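Local coordinates for protein carboxypeptidase Y inhibitor (Saccharomyces cerevisiae, PDB 1WPX) that inhibits carboxypeptidase Y, a vacuolar serine protease, specifically and potently as a member of the phosphatidylethanolamine-binding protein family, at residues 153-158 / 215-220. Sequence-based numbering, arbitrary orientation.
Sequences PAPPKG and FYAETK. With SO4 (sulfate ion), chain G.
Thr219 meets Pro155 and Lys157 where the C-terminal tail, continuing from strand 208-217, runs beside the proline-rich loop that precedes strand 162-170. Its CB lies 3.4 Å from Pro155 O. OG1, set anti to the carbonyl carbon (chi1 -71°), donates a hydrogen bond to Pro155 O at 3.2 Å, tilted 28° from the carbonyl plane; OG1 also rests against Pro155 CG, 3.5 Å away. The methyl CG2 turns instead to Lys157, 3.6 Å from its CB. Threonine suits the place by offering a hydroxyl to one neighbour and a methyl to the next. Gly158 N donates a nearly straight hydrogen bond to Thr219 O at 3.0 Å. Gly158 has a positive phi (88°), readily adopted by a residue without a side chain. Deeper in, the contact is apolar: Pro153 CG reaches the edge of the Phe215 ring, 3.7 Å from CZ, and Pro153 CB faces the methyl of Ala217. At another side of the loop, Ala154 N donates a hydrogen bond to a sulfate, most likely picked up from the crystallisation medium, that His112 and Tyr164 also hold, consistent with the anion-binding pocket of this family. Lacking an N-H, the prolines offer carbonyls and ring carbons; the Thr219 hydroxyl and Gly158 amide supply the donors.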
# COMPACT_ATOMS: atom_id res chain seq x y z
N PRO B 153 3.49 10.66 24.25
CA PRO B 153 3.71 9.31 24.75
C PRO B 153 4.95 9.24 25.64
O PRO B 153 5.96 9.92 25.38
CB PRO B 153 3.89 8.49 23.48
CG PRO B 153 3.12 9.26 22.46
CD PRO B 153 3.51 10.68 22.78
N ALA B 154 4.86 8.43 26.68
CA ALA B 154 5.96 8.26 27.62
C ALA B 154 5.85 6.88 28.25
O ALA B 154 5.91 6.74 29.48
CB ALA B 154 5.89 9.34 28.69
N PRO B 155 5.70 5.85 27.42
CA PRO B 155 5.58 4.47 27.91
C PRO B 155 6.83 4.01 28.67
O PRO B 155 7.96 4.38 28.32
CB PRO B 155 5.34 3.67 26.64
CG PRO B 155 6.15 4.43 25.63
CD PRO B 155 5.80 5.86 25.95
N PRO B 156 6.63 3.22 29.73
CA PRO B 156 7.72 2.70 30.55
C PRO B 156 8.63 1.77 29.75
O PRO B 156 8.17 0.84 29.09
CB PRO B 156 6.99 1.94 31.67
CG PRO B 156 5.67 2.65 31.76
CD PRO B 156 5.32 2.85 30.31
N LYS B 157 9.93 2.02 29.82
CA LYS B 157 10.90 1.20 29.11
C LYS B 157 10.62 -0.27 29.39
O LYS B 157 10.50 -0.68 30.54
CB LYS B 157 12.32 1.56 29.58
CG LYS B 157 13.41 0.74 28.94
CD LYS B 157 14.79 1.20 29.40
CE LYS B 157 15.88 0.34 28.77
NZ LYS B 157 15.67 -1.10 29.08
N GLY B 158 10.51 -1.07 28.33
CA GLY B 158 10.27 -2.49 28.49
C GLY B 158 8.82 -2.93 28.58
O GLY B 158 8.53 -4.12 28.47
N PHE B 215 -1.97 5.29 16.71
CA PHE B 215 -0.62 4.89 16.36
C PHE B 215 -0.01 4.15 17.54
O PHE B 215 -0.59 4.09 18.63
CB PHE B 215 0.22 6.11 15.98
CG PHE B 215 0.60 7.00 17.14
CD1 PHE B 215 1.81 6.81 17.81
CD2 PHE B 215 -0.21 8.07 17.52
CE1 PHE B 215 2.20 7.68 18.84
CE2 PHE B 215 0.17 8.94 18.55
CZ PHE B 215 1.38 8.75 19.21
N TYR B 216 1.16 3.55 17.31
CA TYR B 216 1.87 2.82 18.35
C TYR B 216 3.18 3.53 18.64
O TYR B 216 3.79 4.15 17.77
CB TYR B 216 2.18 1.38 17.92
CG TYR B 216 1.01 0.41 17.93
CD1 TYR B 216 0.25 0.20 16.79
CD2 TYR B 216 0.71 -0.33 19.07
CE1 TYR B 216 -0.79 -0.74 16.78
CE2 TYR B 216 -0.32 -1.27 19.08
CZ TYR B 216 -1.07 -1.47 17.92
OH TYR B 216 -2.09 -2.40 17.92
N ALA B 217 3.62 3.42 19.89
CA ALA B 217 4.87 4.00 20.33
C ALA B 217 5.42 3.03 21.37
O ALA B 217 4.66 2.37 22.09
CB ALA B 217 4.65 5.37 20.93
N GLU B 218 6.74 2.95 21.45
CA GLU B 218 7.38 2.05 22.39
C GLU B 218 8.72 2.59 22.87
O GLU B 218 9.38 3.35 22.17
CB GLU B 218 7.59 0.69 21.72
CG GLU B 218 7.79 -0.47 22.66
CD GLU B 218 8.15 -1.74 21.93
OE1 GLU B 218 8.12 -2.82 22.55
OE2 GLU B 218 8.47 -1.66 20.72
N THR B 219 9.09 2.21 24.09
CA THR B 219 10.37 2.62 24.66
C THR B 219 11.14 1.34 24.95
O THR B 219 10.72 0.53 25.79
CB THR B 219 10.19 3.42 25.97
OG1 THR B 219 9.64 4.71 25.67
CG2 THR B 219 11.52 3.59 26.67
N LYS B 220 12.24 1.13 24.23
CA LYS B 220 13.04 -0.07 24.42
C LYS B 220 14.25 0.20 25.30
O LYS B 220 14.44 -0.57 26.27
CB LYS B 220 13.49 -0.62 23.06
CG LYS B 220 12.34 -1.13 22.20
CD LYS B 220 12.83 -1.83 20.95
CE LYS B 220 11.67 -2.46 20.19
NZ LYS B 220 10.90 -3.42 21.05
OXT LYS B 220 14.99 1.17 25.02
S SO4 G . 1.67 6.78 28.80
O1 SO4 G . 1.66 7.61 30.01
O2 SO4 G . 2.41 7.48 27.73
O3 SO4 G . 2.31 5.49 29.09
O4 SO4 G . 0.28 6.54 28.36